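Local coordinates for dehydratase, IlvD/Edd family (Caulobacter crescentus, PDB 5OYN), which catalyses the dehydration of D-xylonate and D-gluconate to their 2-dehydro-3-deoxy acids, using a [2Fe-2S] cluster and magnesium, at residues G144-T149 with V294-H299; T150-A155 with V262-I267; R430-D435 with C455-R460; E472-Q477 with S506-S511. All coordinates share one frame; numbering follows the deposited sequence.

Interaction 1 of 4, residues G144-T149 with V294-H299; sequences GIMAAT and VAMARH
The carbonyl oxygen of Met146, whose side chain lies against Met296 and His299, draws two hydroxyls from the following helical turn: Thr149 OG1 donates to Met146 O at 3.3 Å, and Thr150 OG1 makes a weak bond. Thr149 OG1 also comes near the last carbonyl of the partner helix. That carbonyl, of His299, takes a weak bond from Gln589. No hydrogen bond spans the two segments, and the contact is carried by methionines. Met146 and Met296 cross at about a right angle, CG of Met146 lying 3.9 Å from CG of Met296. From this crossing their chains part. A bend at chi3 (45°) lays Met146 CE beside the His299 ring, 3.8 Å from His299 CE1, while Met146 SD rests on Ala295 CB. The like bend of Met296 (chi3 61°) turns its CE to Ile145, where it meets both the CG2 branch and the CD1 tip. His299 ND1 makes a weak bond to Ala295 O, which lies in the ring plane, and the ring meets Tyr116 of helix 109-125 with the planes inclined. The two helix segments run parallel, with axes 9.1 Å apart and 3° between them. Helix 289-299 thus packs alongside helix 141-151, the crossover helix of a beta-alpha-beta unit that joins the neighbouring parallel strands 130-135 and 155-159.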
loop_
_atom_site.group_PDB
_atom_site.type_symbol
_atom_site.label_atom_id
_atom_site.label_comp_id
_atom_site.label_asym_id
_atom_site.label_seq_id
_atom_site.Cartn_x
_atom_site.Cartn_y
_atom_site.Cartn_z
ATOM N N GLY A 144 -18.374 -13.453 11.194
ATOM C CA GLY A 144 -17.787 -12.438 12.056
ATOM C C GLY A 144 -18.595 -12.224 13.325
ATOM O O GLY A 144 -18.063 -12.289 14.437
ATOM N N ILE A 145 -19.899 -11.986 13.174
ATOM C CA ILE A 145 -20.744 -11.722 14.336
ATOM C C ILE A 145 -20.774 -12.922 15.276
ATOM O O ILE A 145 -20.633 -12.773 16.498
ATOM C CB ILE A 145 -22.152 -11.313 13.882
ATOM C CG1 ILE A 145 -22.036 -10.034 13.044
ATOM C CG2 ILE A 145 -23.053 -11.143 15.087
ATOM C CD1 ILE A 145 -23.331 -9.538 12.510
ATOM N N MET A 146 -20.926 -14.129 14.730
ATOM C CA MET A 146 -20.864 -15.330 15.561
ATOM C C MET A 146 -19.614 -15.340 16.439
ATOM O O MET A 146 -19.692 -15.545 17.655
ATOM C CB MET A 146 -20.909 -16.576 14.680
ATOM C CG MET A 146 -22.292 -16.879 14.154
ATOM S SD MET A 146 -22.291 -18.013 12.753
ATOM C CE MET A 146 -21.143 -19.280 13.294
ATOM N N ALA A 147 -18.451 -15.084 15.843
ATOM C CA ALA A 147 -17.203 -15.152 16.592
ATOM C C ALA A 147 -17.114 -14.044 17.628
ATOM O O ALA A 147 -16.663 -14.275 18.757
ATOM C CB ALA A 147 -16.016 -15.087 15.632
ATOM N N ALA A 148 -17.518 -12.828 17.265
ATOM C CA ALA A 148 -17.429 -11.738 18.226
ATOM C C ALA A 148 -18.321 -11.981 19.441
ATOM O O ALA A 148 -17.962 -11.575 20.550
ATOM C CB ALA A 148 -17.778 -10.405 17.562
ATOM N N THR A 149 -19.481 -12.640 19.269
ATOM C CA THR A 149 -20.349 -12.785 20.433
ATOM C C THR A 149 -19.860 -13.895 21.358
ATOM O O THR A 149 -19.890 -13.729 22.582
ATOM C CB THR A 149 -21.810 -13.029 20.033
ATOM O OG1 THR A 149 -21.996 -14.399 19.685
ATOM C CG2 THR A 149 -22.214 -12.173 18.876
ATOM N N VAL A 294 -30.412 -17.698 12.596
ATOM C CA VAL A 294 -30.527 -18.660 13.688
ATOM C C VAL A 294 -29.160 -18.928 14.293
ATOM O O VAL A 294 -28.979 -18.840 15.515
ATOM C CB VAL A 294 -31.204 -19.962 13.211
ATOM C CG1 VAL A 294 -30.963 -21.081 14.211
ATOM C CG2 VAL A 294 -32.699 -19.757 13.024
ATOM N N ALA A 295 -28.179 -19.245 13.441
ATOM C CA ALA A 295 -26.799 -19.459 13.882
ATOM C C ALA A 295 -26.308 -18.338 14.796
ATOM O O ALA A 295 -25.721 -18.592 15.851
ATOM C CB ALA A 295 -25.877 -19.589 12.665
ATOM N N MET A 296 -26.540 -17.087 14.407
ATOM C CA MET A 296 -26.089 -15.982 15.244
ATOM C C MET A 296 -26.872 -15.923 16.551
ATOM O O MET A 296 -26.289 -15.696 17.620
ATOM C CB MET A 296 -26.205 -14.668 14.475
ATOM C CG MET A 296 -25.405 -14.670 13.184
ATOM S SD MET A 296 -25.966 -13.418 12.020
ATOM C CE MET A 296 -25.654 -12.008 13.034
ATOM N N ALA A 297 -28.195 -16.133 16.478
ATOM C CA ALA A 297 -29.043 -16.178 17.670
ATOM C C ALA A 297 -28.531 -17.207 18.663
ATOM O O ALA A 297 -28.228 -16.883 19.817
ATOM C CB ALA A 297 -30.484 -16.485 17.271
ATOM N N ARG A 298 -28.408 -18.456 18.210
ATOM C CA ARG A 298 -27.912 -19.520 19.072
ATOM C C ARG A 298 -26.602 -19.136 19.744
ATOM O O ARG A 298 -26.465 -19.250 20.966
ATOM C CB ARG A 298 -27.757 -20.806 18.269
ATOM C CG ARG A 298 -29.073 -21.354 17.778
ATOM C CD ARG A 298 -28.952 -22.828 17.444
ATOM N NE ARG A 298 -28.633 -23.623 18.625
ATOM C CZ ARG A 298 -28.249 -24.895 18.588
ATOM N NH1 ARG A 298 -28.131 -25.529 17.422
ATOM N NH2 ARG A 298 -27.980 -25.534 19.720
ATOM N N HIS A 299 -25.634 -18.636 18.968
ATOM C CA HIS A 299 -24.335 -18.294 19.546
ATOM C C HIS A 299 -24.423 -17.150 20.543
ATOM O O HIS A 299 -23.499 -16.975 21.343
ATOM C CB HIS A 299 -23.325 -17.947 18.451
ATOM C CG HIS A 299 -22.522 -19.118 17.986
ATOM N ND1 HIS A 299 -22.785 -19.777 16.803
ATOM C CD2 HIS A 299 -21.470 -19.759 18.551
ATOM C CE1 HIS A 299 -21.927 -20.772 16.656
ATOM N NE2 HIS A 299 -21.114 -20.781 17.700
#

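Interaction 2 of 4, residues T150-A155 with V262-I267; sequences TVNIPA and VKPLDI
Asn152 reaches across to Leu265 with the one hydrogen bond of this contact: Leu265 N donates to Asn152 OD1 at 2.9 Å, almost straight at 174°, arriving tilted from the amide plane. The other end of the amide, ND2, is held by Asp590, and the two bonds together fix which way the group is flipped. Within the 262-267 turn, Asp266 OD2 accepts from the backbone N of Lys263, which approaches from above the carboxylate plane. The lysine's own charge pairs with Asp261. The amide sits just past the end of helix 141-151: Asn152 is the first residue beyond it, with positive phi (63°), and the chain then turns through Ile153 and Pro154 towards strand 155-159 of the parallel sheet. Packing surrounds the amide. The Lys263 chain runs across it at about a right angle, with CB near Asn152 OD1 and CD near Asn152 ND2, while the Leu265 side chain also crosses it nearly at right angles, its CD1 3.4 Å from Asn152 ND2. Pro264 presents its CD to Ile153 O at 3.1 Å, and its CG lies 4.2 Å from Ala155 CB. Pro154 sits against the Val262 carbonyl, with CB 3.3 Å from Val262 O and a CA-H...O contact to the same oxygen.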
loop_
_atom_site.group_PDB
_atom_site.type_symbol
_atom_site.label_atom_id
_atom_site.label_comp_id
_atom_site.label_asym_id
_atom_site.label_seq_id
_atom_site.Cartn_x
_atom_site.Cartn_y
_atom_site.Cartn_z
ATOM N N THR A 150 -19.402 -15.022 20.799
ATOM C CA THR A 150 -18.807 -16.072 21.622
ATOM C C THR A 150 -17.759 -15.496 22.558
ATOM O O THR A 150 -17.724 -15.815 23.751
ATOM C CB THR A 150 -18.182 -17.158 20.747
ATOM O OG1 THR A 150 -19.203 -17.849 20.016
ATOM C CG2 THR A 150 -17.430 -18.156 21.600
ATOM N N VAL A 151 -16.897 -14.631 22.034
ATOM C CA VAL A 151 -15.891 -14.013 22.884
ATOM C C VAL A 151 -16.498 -12.858 23.663
ATOM O O VAL A 151 -16.192 -12.663 24.847
ATOM C CB VAL A 151 -14.686 -13.583 22.037
ATOM C CG1 VAL A 151 -13.726 -12.716 22.851
ATOM C CG2 VAL A 151 -13.988 -14.821 21.502
ATOM N N ASN A 152 -17.381 -12.097 23.024
ATOM C CA ASN A 152 -18.132 -11.024 23.676
ATOM C C ASN A 152 -17.199 -9.929 24.187
ATOM O O ASN A 152 -17.110 -9.658 25.384
ATOM C CB ASN A 152 -19.016 -11.565 24.809
ATOM C CG ASN A 152 -20.136 -10.607 25.180
ATOM O OD1 ASN A 152 -20.732 -9.967 24.314
ATOM N ND2 ASN A 152 -20.435 -10.514 26.470
ATOM N N ILE A 153 -16.492 -9.308 23.246
ATOM C CA ILE A 153 -15.848 -8.016 23.492
ATOM C C ILE A 153 -16.572 -7.009 22.606
ATOM O O ILE A 153 -17.182 -7.417 21.607
ATOM C CB ILE A 153 -14.340 -8.059 23.199
ATOM C CG1 ILE A 153 -14.064 -8.688 21.834
ATOM C CG2 ILE A 153 -13.597 -8.824 24.267
ATOM C CD1 ILE A 153 -12.700 -8.292 21.258
ATOM N N PRO A 154 -16.558 -5.713 22.922
ATOM C CA PRO A 154 -17.314 -4.753 22.101
ATOM C C PRO A 154 -16.920 -4.842 20.631
ATOM O O PRO A 154 -15.737 -4.854 20.283
ATOM C CB PRO A 154 -16.954 -3.395 22.711
ATOM C CG PRO A 154 -16.421 -3.698 24.075
ATOM C CD PRO A 154 -15.827 -5.060 24.021
ATOM N N ALA A 155 -17.934 -4.939 19.769
ATOM C CA ALA A 155 -17.769 -5.209 18.349
ATOM C C ALA A 155 -18.618 -4.240 17.543
ATOM O O ALA A 155 -19.536 -3.609 18.063
ATOM C CB ALA A 155 -18.168 -6.642 18.006
ATOM N N VAL A 262 -19.906 -1.736 25.698
ATOM C CA VAL A 262 -21.098 -2.260 25.022
ATOM C C VAL A 262 -20.707 -3.502 24.220
ATOM O O VAL A 262 -20.213 -3.397 23.095
ATOM C CB VAL A 262 -21.744 -1.210 24.119
ATOM C CG1 VAL A 262 -22.975 -1.788 23.445
ATOM C CG2 VAL A 262 -22.067 0.045 24.892
ATOM N N LYS A 263 -20.971 -4.684 24.779
ATOM C CA LYS A 263 -20.678 -5.987 24.192
ATOM C C LYS A 263 -21.801 -6.465 23.268
ATOM O O LYS A 263 -22.926 -5.951 23.310
ATOM C CB LYS A 263 -20.458 -7.017 25.300
ATOM C CG LYS A 263 -19.216 -6.781 26.149
ATOM C CD LYS A 263 -19.172 -7.767 27.312
ATOM C CE LYS A 263 -18.016 -7.481 28.238
ATOM N NZ LYS A 263 -17.741 -6.017 28.228
ATOM N N PRO A 264 -21.512 -7.443 22.398
ATOM C CA PRO A 264 -22.591 -8.040 21.587
ATOM C C PRO A 264 -23.755 -8.577 22.409
ATOM O O PRO A 264 -24.921 -8.333 22.063
ATOM C CB PRO A 264 -21.871 -9.166 20.823
ATOM C CG PRO A 264 -20.457 -8.774 20.781
ATOM C CD PRO A 264 -20.179 -7.892 21.966
ATOM N N LEU A 265 -23.473 -9.318 23.488
ATOM C CA LEU A 265 -24.542 -9.902 24.296
ATOM C C LEU A 265 -25.473 -8.845 24.890
ATOM O O LEU A 265 -26.564 -9.190 25.350
ATOM C CB LEU A 265 -23.943 -10.777 25.407
ATOM C CG LEU A 265 -23.441 -12.156 24.950
ATOM C CD1 LEU A 265 -22.740 -12.917 26.053
ATOM C CD2 LEU A 265 -24.565 -13.008 24.358
ATOM N N ASP A 266 -25.076 -7.570 24.884
ATOM C CA ASP A 266 -25.986 -6.502 25.277
ATOM C C ASP A 266 -26.896 -6.084 24.132
ATOM O O ASP A 266 -27.987 -5.553 24.374
ATOM C CB ASP A 266 -25.201 -5.284 25.769
ATOM C CG ASP A 266 -24.214 -5.625 26.867
ATOM O OD1 ASP A 266 -24.354 -6.706 27.487
ATOM O OD2 ASP A 266 -23.295 -4.809 27.110
ATOM N N ILE A 267 -26.462 -6.298 22.892
ATOM C CA ILE A 267 -27.214 -5.835 21.731
ATOM C C ILE A 267 -28.128 -6.923 21.188
ATOM O O ILE A 267 -29.282 -6.659 20.840
ATOM C CB ILE A 267 -26.236 -5.337 20.650
ATOM C CG1 ILE A 267 -25.278 -4.297 21.236
ATOM C CG2 ILE A 267 -27.006 -4.769 19.464
ATOM C CD1 ILE A 267 -25.797 -2.868 21.145
#

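Interaction 3 of 4, residues R430-D435 with C455-R460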
loop_
_atom_site.group_PDB
_atom_site.type_symbol
_atom_site.label_atom_id
_atom_site.label_comp_id
_atom_site.label_asym_id
_atom_site.label_seq_id
_atom_site.Cartn_x
_atom_site.Cartn_y
_atom_site.Cartn_z
ATOM N N ARG A 430 -46.018 -33.769 -9.580
ATOM C CA ARG A 430 -45.350 -35.056 -9.705
ATOM C C ARG A 430 -43.852 -34.869 -9.493
ATOM O O ARG A 430 -43.208 -34.108 -10.223
ATOM C CB ARG A 430 -45.625 -35.660 -11.081
ATOM C CG ARG A 430 -44.921 -36.974 -11.329
ATOM C CD ARG A 430 -45.550 -37.657 -12.497
ATOM N NE ARG A 430 -45.099 -37.096 -13.760
ATOM C CZ ARG A 430 -43.991 -37.498 -14.373
ATOM N NH1 ARG A 430 -43.238 -38.455 -13.815
ATOM N NH2 ARG A 430 -43.637 -36.945 -15.534
ATOM N N ALA A 431 -43.296 -35.581 -8.517
ATOM C CA ALA A 431 -41.903 -35.374 -8.148
ATOM C C ALA A 431 -40.956 -35.903 -9.225
ATOM O O ALA A 431 -41.129 -37.012 -9.733
ATOM C CB ALA A 431 -41.615 -36.048 -6.809
ATOM N N ILE A 432 -39.955 -35.096 -9.575
ATOM C CA ILE A 432 -38.812 -35.517 -10.388
ATOM C C ILE A 432 -37.585 -35.348 -9.502
ATOM O O ILE A 432 -37.119 -34.221 -9.289
ATOM C CB ILE A 432 -38.678 -34.706 -11.678
ATOM C CG1 ILE A 432 -40.055 -34.509 -12.329
ATOM C CG2 ILE A 432 -37.682 -35.371 -12.620
ATOM C CD1 ILE A 432 -40.562 -35.717 -13.092
ATOM N N VAL A 433 -37.061 -36.457 -8.980
ATOM C CA VAL A 433 -36.044 -36.440 -7.932
ATOM C C VAL A 433 -34.659 -36.611 -8.542
ATOM O O VAL A 433 -34.453 -37.447 -9.435
ATOM C CB VAL A 433 -36.323 -37.533 -6.887
ATOM C CG1 VAL A 433 -35.282 -37.499 -5.766
ATOM C CG2 VAL A 433 -37.719 -37.358 -6.334
ATOM N N PHE A 434 -33.702 -35.821 -8.049
ATOM C CA PHE A 434 -32.314 -35.882 -8.482
ATOM C C PHE A 434 -31.410 -36.001 -7.270
ATOM O O PHE A 434 -31.672 -35.394 -6.225
ATOM C CB PHE A 434 -31.929 -34.654 -9.280
ATOM C CG PHE A 434 -32.802 -34.409 -10.456
ATOM C CD1 PHE A 434 -32.628 -35.138 -11.626
ATOM C CD2 PHE A 434 -33.795 -33.449 -10.404
ATOM C CE1 PHE A 434 -33.437 -34.916 -12.733
ATOM C CE2 PHE A 434 -34.605 -33.217 -11.505
ATOM C CZ PHE A 434 -34.425 -33.952 -12.674
ATOM N N ASP A 435 -30.342 -36.778 -7.410
ATOM C CA ASP A 435 -29.421 -36.994 -6.300
ATOM C C ASP A 435 -28.183 -36.135 -6.537
ATOM O O ASP A 435 -27.149 -36.587 -7.035
ATOM C CB ASP A 435 -29.092 -38.476 -6.152
ATOM C CG ASP A 435 -30.110 -39.209 -5.285
ATOM O OD1 ASP A 435 -29.991 -39.149 -4.036
ATOM O OD2 ASP A 435 -31.041 -39.827 -5.861
ATOM N N CYS A 455 -45.115 -31.056 -12.896
ATOM C CA CYS A 455 -44.070 -31.708 -12.118
ATOM C C CYS A 455 -43.478 -30.736 -11.102
ATOM O O CYS A 455 -43.705 -29.526 -11.152
ATOM C CB CYS A 455 -42.979 -32.262 -13.040
ATOM S SG CYS A 455 -43.647 -33.172 -14.467
ATOM N N ILE A 456 -42.726 -31.289 -10.152
ATOM C CA ILE A 456 -41.978 -30.503 -9.176
ATOM C C ILE A 456 -40.567 -31.082 -9.086
ATOM O O ILE A 456 -40.394 -32.271 -8.787
ATOM C CB ILE A 456 -42.665 -30.475 -7.794
ATOM C CG1 ILE A 456 -41.741 -29.855 -6.747
ATOM C CG2 ILE A 456 -43.123 -31.874 -7.363
ATOM C CD1 ILE A 456 -42.451 -29.443 -5.491
ATOM N N LEU A 457 -39.562 -30.250 -9.357
ATOM C CA LEU A 457 -38.186 -30.725 -9.391
ATOM C C LEU A 457 -37.607 -30.770 -7.983
ATOM O O LEU A 457 -37.688 -29.796 -7.226
ATOM C CB LEU A 457 -37.344 -29.845 -10.308
ATOM C CG LEU A 457 -37.992 -29.644 -11.689
ATOM C CD1 LEU A 457 -37.317 -28.512 -12.453
ATOM C CD2 LEU A 457 -37.991 -30.936 -12.511
ATOM N N VAL A 458 -37.053 -31.918 -7.628
ATOM C CA VAL A 458 -36.618 -32.195 -6.270
ATOM C C VAL A 458 -35.160 -32.608 -6.328
ATOM O O VAL A 458 -34.761 -33.389 -7.202
ATOM C CB VAL A 458 -37.478 -33.298 -5.602
ATOM C CG1 VAL A 458 -36.913 -33.683 -4.240
ATOM C CG2 VAL A 458 -38.914 -32.841 -5.450
ATOM N N ILE A 459 -34.361 -32.075 -5.407
ATOM C CA ILE A 459 -32.946 -32.394 -5.317
ATOM C C ILE A 459 -32.642 -32.750 -3.871
ATOM O O ILE A 459 -33.168 -32.118 -2.949
ATOM C CB ILE A 459 -32.069 -31.219 -5.815
ATOM C CG1 ILE A 459 -30.584 -31.583 -5.758
ATOM C CG2 ILE A 459 -32.359 -29.950 -5.025
ATOM C CD1 ILE A 459 -29.747 -30.842 -6.775
ATOM N N ARG A 460 -31.815 -33.777 -3.674
ATOM C CA ARG A 460 -31.492 -34.259 -2.338
ATOM C C ARG A 460 -30.008 -34.589 -2.254
ATOM O O ARG A 460 -29.338 -34.803 -3.269
ATOM C CB ARG A 460 -32.324 -35.496 -1.952
ATOM C CG ARG A 460 -32.134 -36.686 -2.888
ATOM C CD ARG A 460 -32.237 -38.031 -2.167
ATOM N NE ARG A 460 -32.426 -39.111 -3.137
ATOM C CZ ARG A 460 -33.584 -39.728 -3.363
ATOM N NH1 ARG A 460 -34.664 -39.388 -2.676
ATOM N NH2 ARG A 460 -33.661 -40.687 -4.279
#
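Arg430 and Cys455 open a ladder in which five backbone hydrogen bonds join two parallel strands. Arg430 O receives Ile456 N. Ile432 binds through both its polar atoms, giving its N-H to Ile456 O at 3.0 Å and taking Val458 N on its carbonyl at 2.8 Å. Phe434 repeats the pattern, with N to Val458 O and O from Arg460 N. The intervening residues turn their backbone polar groups to other partners: Ala431 bonds with Gly526 and Asp527, Val433 N with the hydroxyl of Thr525, and Leu457 with Pro491 and Leu493. At the far end Arg460 grips Asp435 side-on in a salt bridge, NE to OD1 at 2.6 Å and NH2 to OD2 at 3.2 Å. NE has its acceptor in the guanidinium plane, whereas NH2 uses the syn lone pair of OD2; the two flat groups are turned 47° apart. NH1 is taken by the carbonyls of Leu520 and Leu523, and Val433 CG1 lies over one face of the guanidinium, toward its rim. Arg430 sends NH2 to Leu449 O. Among the apolar pairs, Ile432 lies alongside Leu457, with Ile432 CB 3.9 Å from Leu457 CD2, and the Phe434 ring meets the same methyl with its edge. Joined by helix 436-443, these neighbouring strands form a beta-alpha-beta unit within a mixed sheet.

Interaction 4 of 4, residues E472-Q477 with S506-S511; sequences EVVNMQ and SILNAS. With MG (magnesium ion), chain E.
Val474 carries this small contact, and its side chain can be traced outward. CB lies 3.8 Å from Leu508 CD2. Of its two methyls, CG1 stands anti to the backbone N (chi1 175°) and enters the angle between two partners, 3.7 Å from Ser506 CB and 4.0 Å from Leu508 CD2; CG2 grazes that same leucine methyl at 4.1 Å. The leucine crosses the valine at a slant, and on another side Val474 touches Ile459 of strand 455-460. CG1 meets the OG of Ser506 at nearly the same range as its CB, and that hydroxyl is hydrogen-bonded to Thr492 and Gln498. No hydrogen bond spans the two segments, although the backbone of Val474 is paired with Arg497. Two residues before the valine, Glu472 takes no part in this packing and stretches to the magnesium ion. Its chain is extended beyond CG, and OE2 binds the metal at 2.1 Å. OE1 stays 3.4 Å from the magnesium and receives a weak bond from His600 of a second subunit. Glu101, Asp138 and a water at 2.2 Å are further ligands, and carboxylated Lys139 belongs to the site. Val474 thus packs the loop against Ser506 and Leu508, at the start of strand 507-511, by weak, non-directional contacts, whereas Glu472 of the same loop supplies one oxygen for directed metal coordination.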
loop_
_atom_site.group_PDB
_atom_site.type_symbol
_atom_site.label_atom_id
_atom_site.label_comp_id
_atom_site.label_asym_id
_atom_site.label_seq_id
_atom_site.Cartn_x
_atom_site.Cartn_y
_atom_site.Cartn_z
ATOM N N GLU A 472 -25.940 -24.302 -2.904
ATOM C CA GLU A 472 -26.909 -23.469 -3.617
ATOM C C GLU A 472 -27.237 -24.141 -4.942
ATOM O O GLU A 472 -26.755 -23.742 -6.002
ATOM C CB GLU A 472 -26.361 -22.063 -3.848
ATOM C CG GLU A 472 -26.159 -21.220 -2.583
ATOM C CD GLU A 472 -25.525 -19.838 -2.854
ATOM O OE1 GLU A 472 -25.039 -19.542 -3.974
ATOM O OE2 GLU A 472 -25.509 -19.024 -1.871
ATOM N N VAL A 473 -28.073 -25.181 -4.883
ATOM C CA VAL A 473 -28.404 -25.953 -6.088
ATOM C C VAL A 473 -29.904 -26.193 -6.282
ATOM O O VAL A 473 -30.303 -26.972 -7.158
ATOM C CB VAL A 473 -27.669 -27.308 -6.093
ATOM C CG1 VAL A 473 -26.161 -27.112 -6.230
ATOM C CG2 VAL A 473 -28.025 -28.122 -4.853
ATOM N N VAL A 474 -30.748 -25.523 -5.496
ATOM C CA VAL A 474 -32.177 -25.817 -5.555
ATOM C C VAL A 474 -32.873 -25.051 -6.681
ATOM O O VAL A 474 -33.899 -25.511 -7.201
ATOM C CB VAL A 474 -32.838 -25.543 -4.193
ATOM C CG1 VAL A 474 -34.349 -25.726 -4.272
ATOM C CG2 VAL A 474 -32.262 -26.476 -3.127
ATOM N N ASN A 475 -32.350 -23.897 -7.101
ATOM C CA ASN A 475 -33.029 -23.149 -8.159
ATOM C C ASN A 475 -32.902 -23.863 -9.509
ATOM O O ASN A 475 -32.368 -23.299 -10.473
ATOM C CB ASN A 475 -32.515 -21.699 -8.236
ATOM C CG ASN A 475 -30.989 -21.593 -8.345
ATOM O OD1 ASN A 475 -30.244 -22.260 -7.624
ATOM N ND2 ASN A 475 -30.524 -20.727 -9.239
ATOM N N MET A 476 -33.413 -25.099 -9.582
ATOM C CA MET A 476 -33.405 -25.887 -10.812
ATOM C C MET A 476 -34.345 -25.291 -11.852
ATOM O O MET A 476 -35.417 -24.780 -11.518
ATOM C CB MET A 476 -33.820 -27.327 -10.520
ATOM C CG MET A 476 -32.753 -28.160 -9.831
ATOM S SD MET A 476 -33.369 -29.710 -9.117
ATOM C CE MET A 476 -34.324 -29.052 -7.758
ATOM N N GLN A 477 -33.949 -25.381 -13.136
ATOM C CA GLN A 477 -34.774 -24.808 -14.195
ATOM C C GLN A 477 -35.509 -25.899 -14.984
ATOM O O GLN A 477 -35.069 -27.055 -15.015
ATOM C CB GLN A 477 -33.928 -23.956 -15.153
ATOM C CG GLN A 477 -32.950 -24.722 -16.035
ATOM C CD GLN A 477 -32.351 -23.833 -17.121
ATOM O OE1 GLN A 477 -32.150 -22.630 -16.914
ATOM N NE2 GLN A 477 -32.069 -24.417 -18.283
ATOM N N SER A 506 -38.512 -21.280 -4.482
ATOM C CA SER A 506 -38.203 -22.647 -4.109
ATOM C C SER A 506 -38.589 -22.920 -2.665
ATOM O O SER A 506 -38.731 -22.009 -1.847
ATOM C CB SER A 506 -36.712 -22.940 -4.293
ATOM O OG SER A 506 -36.301 -22.763 -5.635
ATOM N N ILE A 507 -38.739 -24.206 -2.357
ATOM C CA ILE A 507 -38.854 -24.692 -0.989
ATOM C C ILE A 507 -37.478 -25.200 -0.572
ATOM O O ILE A 507 -36.948 -26.152 -1.161
ATOM C CB ILE A 507 -39.930 -25.783 -0.871
ATOM C CG1 ILE A 507 -41.310 -25.159 -1.034
ATOM C CG2 ILE A 507 -39.858 -26.472 0.493
ATOM C CD1 ILE A 507 -42.192 -25.909 -1.989
ATOM N N LEU A 508 -36.902 -24.570 0.450
ATOM C CA LEU A 508 -35.466 -24.630 0.679
ATOM C C LEU A 508 -35.154 -25.021 2.108
ATOM O O LEU A 508 -35.992 -24.897 3.005
ATOM C CB LEU A 508 -34.795 -23.276 0.417
ATOM C CG LEU A 508 -34.876 -22.802 -1.015
ATOM C CD1 LEU A 508 -35.422 -21.404 -1.030
ATOM C CD2 LEU A 508 -33.496 -22.859 -1.605
ATOM N N ASN A 509 -33.899 -25.439 2.299
ATOM C CA ASN A 509 -33.307 -25.680 3.617
ATOM C C ASN A 509 -34.029 -26.797 4.365
ATOM O O ASN A 509 -34.132 -26.765 5.597
ATOM C CB ASN A 509 -33.285 -24.400 4.467
ATOM C CG ASN A 509 -32.631 -23.224 3.752
ATOM O OD1 ASN A 509 -31.903 -23.396 2.768
ATOM N ND2 ASN A 509 -32.887 -22.018 4.251
ATOM N N ALA A 510 -34.530 -27.788 3.624
ATOM C CA ALA A 510 -35.386 -28.810 4.213
ATOM C C ALA A 510 -34.612 -29.608 5.248
ATOM O O ALA A 510 -33.591 -30.226 4.933
ATOM C CB ALA A 510 -35.938 -29.734 3.128
ATOM N N SER A 511 -35.091 -29.573 6.489
ATOM C CA SER A 511 -34.484 -30.283 7.599
ATOM C C SER A 511 -35.487 -31.256 8.215
ATOM O O SER A 511 -36.673 -30.923 8.343
ATOM C CB SER A 511 -33.981 -29.302 8.671
ATOM O OG SER A 511 -33.390 -28.169 8.072
HETATM MG MG MG E . -24.328 -17.366 -1.405
HETATM O O HOH W 1 -25.986 -16.179 -2.130
#

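All four contacts are buried, but they form two touching pairs. Interactions 1 and 2 share helix 141-151: the first packs its flank through methionines without a cross-bond, the second closes its C-terminal end with an asparagine amide. Thr149 touches Pro264 between them. Interactions 3 and 4 meet where Ile459 packs on Val473 and Met476. Interaction 3, the farthest from the chain's centre, is bonded by backbone and salt bridge, whereas interaction 4 is sparse and apolar but carries a magnesium ligand. The first pair belongs to the N-terminal and the second to the C-terminal dehydratase region; between them, interactions 1 and 4 come to about 9 Å at their nearest atoms.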